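Local structure of mandelate racemase/muconate lactonizing enzyme family protein (2QDE) at residues S55-G59 with D246-Q250; G266-K270 with W283-A287; K104-F109 with T271-L277. The protein belongs to the enolase superfamily, whose members join an N-terminal capping domain to a modified TIM-type barrel, and holds a barium ion at its metal site. All coordinates share one frame; numbering follows the deposited sequence.

Interaction 1 of 3, residues S55-G59 with D246-Q250. With BA (barium ion), chain I.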
# COMPACT_ATOMS: atom_id res chain seq x y z
N SER A 55 -1.65 0.08 37.78
CA SER A 55 -0.96 -1.08 37.22
C SER A 55 -1.30 -1.33 35.76
O SER A 55 -0.41 -1.64 34.96
CB SER A 55 -1.28 -2.34 38.03
OG SER A 55 -2.64 -2.70 37.90
N TRP A 56 -2.57 -1.20 35.40
CA TRP A 56 -2.99 -1.45 34.03
C TRP A 56 -2.82 -0.27 33.07
O TRP A 56 -2.47 -0.47 31.91
CB TRP A 56 -4.45 -1.91 34.00
CG TRP A 56 -5.38 -0.93 34.62
CD1 TRP A 56 -5.76 -0.88 35.93
CD2 TRP A 56 -6.05 0.15 33.97
NE1 TRP A 56 -6.62 0.18 36.14
CE2 TRP A 56 -6.82 0.83 34.95
CE3 TRP A 56 -6.07 0.63 32.65
CZ2 TRP A 56 -7.60 1.95 34.64
CZ3 TRP A 56 -6.85 1.75 32.34
CH2 TRP A 56 -7.61 2.39 33.34
N TYR A 57 -3.07 0.95 33.54
CA TYR A 57 -2.94 2.11 32.65
C TYR A 57 -1.49 2.50 32.34
O TYR A 57 -1.14 2.76 31.19
CB TYR A 57 -3.65 3.34 33.24
CG TYR A 57 -3.64 4.52 32.29
CD1 TYR A 57 -4.51 4.56 31.20
CD2 TYR A 57 -2.73 5.56 32.45
CE1 TYR A 57 -4.46 5.62 30.28
CE2 TYR A 57 -2.67 6.62 31.54
CZ TYR A 57 -3.55 6.64 30.46
OH TYR A 57 -3.50 7.68 29.56
N ARG A 58 -0.66 2.55 33.38
CA ARG A 58 0.74 2.94 33.22
C ARG A 58 1.72 1.80 33.53
O ARG A 58 2.77 1.68 32.90
CB ARG A 58 1.04 4.14 34.13
CG ARG A 58 2.42 4.76 33.98
CD ARG A 58 2.50 5.67 32.75
NE ARG A 58 2.45 4.93 31.50
CZ ARG A 58 3.42 4.14 31.05
NH1 ARG A 58 4.54 3.99 31.76
NH2 ARG A 58 3.27 3.49 29.90
N GLY A 59 1.39 0.97 34.51
CA GLY A 59 2.27 -0.13 34.87
C GLY A 59 3.36 0.26 35.87
O GLY A 59 4.26 -0.54 36.14
N ASP A 246 -6.48 6.73 23.52
CA ASP A 246 -5.83 7.21 24.73
C ASP A 246 -4.62 6.31 24.94
O ASP A 246 -3.50 6.67 24.57
CB ASP A 246 -6.76 7.12 25.94
CG ASP A 246 -6.07 7.49 27.25
OD1 ASP A 246 -4.88 7.87 27.24
OD2 ASP A 246 -6.74 7.41 28.30
N GLU A 247 -4.87 5.13 25.50
CA GLU A 247 -3.80 4.17 25.75
C GLU A 247 -2.96 3.91 24.50
O GLU A 247 -1.75 3.74 24.61
CB GLU A 247 -4.38 2.86 26.28
CG GLU A 247 -4.83 2.92 27.73
CD GLU A 247 -6.27 3.40 27.92
OE1 GLU A 247 -6.77 4.17 27.07
OE2 GLU A 247 -6.89 3.00 28.92
N SER A 248 -3.58 3.88 23.33
CA SER A 248 -2.86 3.65 22.08
C SER A 248 -1.91 4.79 21.73
O SER A 248 -0.88 4.57 21.08
CB SER A 248 -3.83 3.43 20.92
OG SER A 248 -4.56 2.23 21.08
N ALA A 249 -2.25 6.00 22.16
CA ALA A 249 -1.44 7.19 21.88
C ALA A 249 -0.50 7.55 23.03
O ALA A 249 -0.77 8.47 23.81
CB ALA A 249 -2.35 8.37 21.59
N GLN A 250 0.62 6.83 23.11
CA GLN A 250 1.58 7.09 24.17
C GLN A 250 2.90 7.68 23.68
O GLN A 250 3.34 8.74 24.14
CB GLN A 250 1.84 5.80 24.95
CG GLN A 250 2.87 5.93 26.04
CD GLN A 250 3.15 4.60 26.71
OE1 GLN A 250 2.25 3.97 27.27
NE2 GLN A 250 4.40 4.16 26.66
BA BA I . -8.79 5.97 29.17
O HOH W 1 0.19 5.03 29.82
O HOH W 2 5.37 1.82 28.52
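Tyr57 and Glu247 mark the closest backbone approach, 7.3 Å between CA atoms, where a loop of the N-terminal capping domain faces the type I turn Asp246–Ala249 that follows strand 243-245 of the enolase-type barrel. Side chains make the contact. Tyr57 places CG anti to its backbone N (chi1 -175°), which carries the ring across, and its OH donates to Asp246 OD1 at 2.7 Å from the syn side, 19° out of the carboxylate plane. The two carboxylate oxygens divide the work: OD1 also forms a salt bridge with Lys273, while OD2 binds the barium ion at 2.7 Å together with Asp195, Asn197 and Glu221. Tyr57 is thus a second-shell residue that probably steadies this metal ligand. Glu247, bent at chi2, brings OE2 to two ring edges at once, 3.6 Å from Tyr57 CD1 and 3.6 Å from Trp56 CZ3. Arg58 uses NH1 for a salt bridge with Glu60. Its NH2 makes a weak hydrogen bond to Gln250 OE1 at 2.9 Å, with the guanidinium and amide planes almost perpendicular (88°). One water joins the same pair, accepting from Arg58 NH2 at 3.0 Å and from Gln250 NE2 at 3.1 Å.

Interaction 2 of 3, residues G266-K270 with W283-A287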
# COMPACT_ATOMS: atom_id res chain seq x y z
N GLY A 266 -9.70 11.19 17.14
CA GLY A 266 -9.32 12.15 18.17
C GLY A 266 -8.36 11.49 19.13
O GLY A 266 -8.19 10.27 19.09
N LEU A 267 -7.75 12.27 20.02
CA LEU A 267 -6.76 11.73 20.95
C LEU A 267 -6.89 12.26 22.38
O LEU A 267 -7.40 13.36 22.59
CB LEU A 267 -5.36 12.07 20.45
CG LEU A 267 -5.00 11.81 18.98
CD1 LEU A 267 -3.78 12.66 18.60
CD2 LEU A 267 -4.73 10.34 18.75
N MET A 268 -6.44 11.47 23.35
CA MET A 268 -6.44 11.90 24.75
C MET A 268 -4.98 11.84 25.19
O MET A 268 -4.23 10.96 24.76
CB MET A 268 -7.24 10.97 25.68
CG MET A 268 -8.15 9.96 25.03
SD MET A 268 -9.49 10.67 24.09
CE MET A 268 -10.01 11.96 25.16
N ILE A 269 -4.58 12.77 26.04
CA ILE A 269 -3.21 12.76 26.53
C ILE A 269 -3.18 12.92 28.04
O ILE A 269 -4.14 13.39 28.65
CB ILE A 269 -2.40 13.92 25.90
CG1 ILE A 269 -0.91 13.80 26.27
CG2 ILE A 269 -2.94 15.26 26.39
CD1 ILE A 269 -0.05 14.91 25.69
N LYS A 270 -2.09 12.47 28.66
CA LYS A 270 -1.86 12.64 30.09
C LYS A 270 -0.37 12.96 30.15
O LYS A 270 0.43 12.29 29.50
CB LYS A 270 -2.16 11.37 30.90
CG LYS A 270 -3.64 11.08 31.09
CD LYS A 270 -3.86 10.04 32.19
CE LYS A 270 -5.34 9.70 32.36
NZ LYS A 270 -5.90 9.07 31.14
N TRP A 283 4.72 15.47 21.70
CA TRP A 283 3.52 14.67 21.49
C TRP A 283 2.45 15.54 20.80
O TRP A 283 1.81 15.12 19.83
CB TRP A 283 3.00 14.21 22.85
CG TRP A 283 2.01 13.08 22.88
CD1 TRP A 283 2.27 11.79 23.24
CD2 TRP A 283 0.59 13.16 22.67
NE1 TRP A 283 1.10 11.07 23.29
CE2 TRP A 283 0.06 11.88 22.95
CE3 TRP A 283 -0.27 14.19 22.29
CZ2 TRP A 283 -1.32 11.61 22.86
CZ3 TRP A 283 -1.64 13.92 22.21
CH2 TRP A 283 -2.15 12.64 22.49
N LEU A 284 2.29 16.76 21.30
CA LEU A 284 1.32 17.70 20.77
C LEU A 284 1.71 18.24 19.40
O LEU A 284 0.88 18.80 18.68
CB LEU A 284 1.10 18.85 21.77
CG LEU A 284 0.34 18.42 23.04
CD1 LEU A 284 0.26 19.57 24.04
CD2 LEU A 284 -1.06 17.93 22.67
N THR A 285 2.98 18.07 19.03
CA THR A 285 3.43 18.50 17.71
C THR A 285 2.87 17.51 16.70
O THR A 285 2.37 17.88 15.64
CB THR A 285 4.97 18.50 17.62
OG1 THR A 285 5.49 19.51 18.48
CG2 THR A 285 5.43 18.76 16.19
N LEU A 286 2.94 16.23 17.05
CA LEU A 286 2.41 15.19 16.17
C LEU A 286 0.89 15.32 16.10
O LEU A 286 0.30 15.12 15.04
CB LEU A 286 2.80 13.80 16.69
CG LEU A 286 4.08 13.19 16.09
CD1 LEU A 286 5.25 14.17 16.15
CD2 LEU A 286 4.41 11.92 16.84
N ALA A 287 0.26 15.68 17.22
CA ALA A 287 -1.19 15.85 17.27
C ALA A 287 -1.61 16.98 16.32
O ALA A 287 -2.62 16.88 15.63
CB ALA A 287 -1.65 16.16 18.69
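Ile269 and Trp283 meet because both side chains leave their backbones with the next atom anti to N: CG1 in the isoleucine (chi1 -172°), which then runs on fully extended to CD1, and CG in the tryptophan, whose indole is carried toward the strand. They arrive from opposite directions. The terminal methyl lies over one face of the indole, with Ile269 CD1 3.8 Å from the centroid of the six-membered ring and 25° off its normal, a CH-pi contact. Its closest ring atom is CE3, the distance from Ile269 CD1 to Trp283 CE3 being 3.5 Å. Nearer the backbone, Ile269 CB sits 3.7 Å from Trp283 CH2, so the branch spans much of the benzo ring. The partners belong to one beta-alpha-beta crossover of the barrel: strand 266-269 leads through helix 277-290 to the parallel neighbouring strand 294-296, with which Leu267 and Ile269 are hydrogen-bonded. The short strand and helix axes approach to 10.8 Å and run nearly antiparallel (170°). Alternation along the strand turns Leu267 and Ile269 toward the helix, whereas Met268 points away, its side chain about 6 Å from the barium ion. The far end of the indole is met by the strand's backbone and by leucine: Trp283 CH2 is 3.5 Å from Met268 O and 3.8 Å from Leu267 CB. One helical turn further on, Ala287 CB receives Leu267 CD1 at 4.1 Å. At the pyrrole end, Trp283 NE1 donates to Ala249 O, which satisfies the buried N-H and ties the ring to the turn after the preceding strand. Leu255 of helix 252-261 also touches the indole, while Thr285 and Leu286 pack against Arg282 and Leu289 of a neighbouring subunit.

Interaction 3 of 3, residues K104-F109 with T271-L277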
# COMPACT_ATOMS: atom_id res chain seq x y z
N LYS A 104 9.71 9.43 34.71
CA LYS A 104 10.40 10.46 33.93
C LYS A 104 9.60 11.76 33.99
O LYS A 104 10.17 12.84 34.15
CB LYS A 104 10.54 10.02 32.47
CG LYS A 104 11.47 8.84 32.23
CD LYS A 104 11.37 8.37 30.78
CE LYS A 104 12.37 7.27 30.47
NZ LYS A 104 12.13 6.65 29.13
N ALA A 105 8.28 11.65 33.87
CA ALA A 105 7.41 12.82 33.90
C ALA A 105 7.57 13.56 35.23
O ALA A 105 7.65 14.79 35.25
CB ALA A 105 5.96 12.40 33.72
N THR A 106 7.61 12.81 36.32
CA THR A 106 7.76 13.40 37.64
C THR A 106 9.03 14.23 37.75
O THR A 106 9.02 15.33 38.32
CB THR A 106 7.76 12.30 38.70
OG1 THR A 106 6.53 11.57 38.62
CG2 THR A 106 7.89 12.90 40.10
N VAL A 107 10.13 13.72 37.20
CA VAL A 107 11.39 14.43 37.22
C VAL A 107 11.25 15.72 36.40
O VAL A 107 11.66 16.80 36.84
CB VAL A 107 12.52 13.56 36.60
CG1 VAL A 107 13.79 14.38 36.42
CG2 VAL A 107 12.78 12.36 37.50
N ASP A 108 10.67 15.59 35.22
CA ASP A 108 10.44 16.71 34.31
C ASP A 108 9.63 17.82 34.98
O ASP A 108 9.94 19.00 34.83
CB ASP A 108 9.71 16.19 33.05
CG ASP A 108 9.24 17.31 32.13
OD1 ASP A 108 9.79 17.45 31.02
OD2 ASP A 108 8.31 18.05 32.52
N PHE A 109 8.59 17.43 35.71
CA PHE A 109 7.73 18.40 36.40
C PHE A 109 8.53 19.23 37.41
O PHE A 109 8.37 20.45 37.46
CB PHE A 109 6.59 17.70 37.16
CG PHE A 109 5.65 16.91 36.29
CD1 PHE A 109 5.55 17.17 34.92
CD2 PHE A 109 4.84 15.92 36.85
CE1 PHE A 109 4.67 16.44 34.12
CE2 PHE A 109 3.95 15.19 36.06
CZ PHE A 109 3.87 15.45 34.69
N THR A 271 -0.00 13.99 30.91
CA THR A 271 1.40 14.35 31.01
C THR A 271 2.26 13.19 31.50
O THR A 271 3.40 13.05 31.10
CB THR A 271 1.60 15.58 31.93
OG1 THR A 271 0.86 15.41 33.14
CG2 THR A 271 1.12 16.84 31.23
N GLN A 272 1.69 12.34 32.36
CA GLN A 272 2.45 11.20 32.87
C GLN A 272 2.60 10.10 31.81
O GLN A 272 3.57 9.34 31.83
CB GLN A 272 1.78 10.62 34.12
CG GLN A 272 1.82 11.56 35.32
CD GLN A 272 0.58 12.43 35.45
OE1 GLN A 272 -0.08 12.73 34.46
NE2 GLN A 272 0.27 12.83 36.68
N LYS A 273 1.65 10.01 30.89
CA LYS A 273 1.74 9.00 29.84
C LYS A 273 2.79 9.43 28.82
O LYS A 273 3.63 8.63 28.39
CB LYS A 273 0.38 8.85 29.14
CG LYS A 273 0.38 7.85 27.99
CD LYS A 273 -1.00 7.75 27.34
CE LYS A 273 -1.47 9.09 26.78
NZ LYS A 273 -2.76 8.95 26.02
N ALA A 274 2.75 10.71 28.46
CA ALA A 274 3.69 11.28 27.50
C ALA A 274 5.12 11.20 28.02
O ALA A 274 6.06 11.02 27.24
CB ALA A 274 3.32 12.73 27.20
N GLY A 275 5.28 11.36 29.33
CA GLY A 275 6.61 11.29 29.93
C GLY A 275 7.15 12.61 30.44
O GLY A 275 8.34 12.71 30.73
N GLY A 276 6.30 13.63 30.55
CA GLY A 276 6.77 14.92 31.03
C GLY A 276 6.26 16.06 30.15
O GLY A 276 5.72 15.82 29.08
N LEU A 277 6.45 17.29 30.61
CA LEU A 277 5.99 18.45 29.85
C LEU A 277 6.69 18.61 28.50
O LEU A 277 6.04 18.91 27.51
CB LEU A 277 6.15 19.72 30.69
CG LEU A 277 5.30 19.77 31.97
CD1 LEU A 277 5.71 20.99 32.82
CD2 LEU A 277 3.81 19.83 31.62
O HOH W 3 9.66 15.41 29.36
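Asp108 leans across onto Gly276 and Leu277, a chi1 of 171° swinging the carboxylate away from its own backbone N. Its CB rests 3.8 Å from Gly276 CA, and the carboxylate carbon CG follows at 3.6 Å from the same Gly276 CA. At the tip, OD2 accepts from Leu277 N at 2.8 Å, the N-H approaching from above the carboxylate plane, 64° out of it. OD1 takes a water at 2.6 Å and also accepts from Leu278 N. Two first-turn N-H groups of helix 277-290 are thus answered by one carboxylate, where the helix N-terminus would probably favour a negative charge. Gly276 holds the N-cap position; without a side chain, its CA can lie against Asp108 and Ala105, and Ala105 CB is 3.4 Å from Gly276 N. Beside it, Ala105 CA makes a CA-H...O contact of 3.3 Å with Gly275 O. One turn along, Phe109 reaches both helix 271-274, CZ 3.4 Å from Thr271 OG1, and the start of helix 277-290, CD1 3.9 Å from Leu277 CG. The arrangement belongs to the domain interface of the enolase superfamily: here a capping-domain helix packs on the short helix and turn that follow barrel strand 266-269.

In the fold
The three contacts lie with their centres about 14 Å apart from one another, 10 to 12 Å from the centre of the chain. Interactions 1 and 3 join the N-terminal domain to the barrel, whereas interaction 2 stays inside the barrel and binds strand 266-269 to helix 277-290. Along the chain, interaction 1 closes before interaction 2 opens, and interaction 3 crosses both. Segment 271-277 lies in the connection between the strand and the helix that interaction 2 packs together. From it, Lys273 reaches back to both Asp246 and the Met268 carbonyl. The metal site is thereby tied both to the barrel wall and to the domain interface.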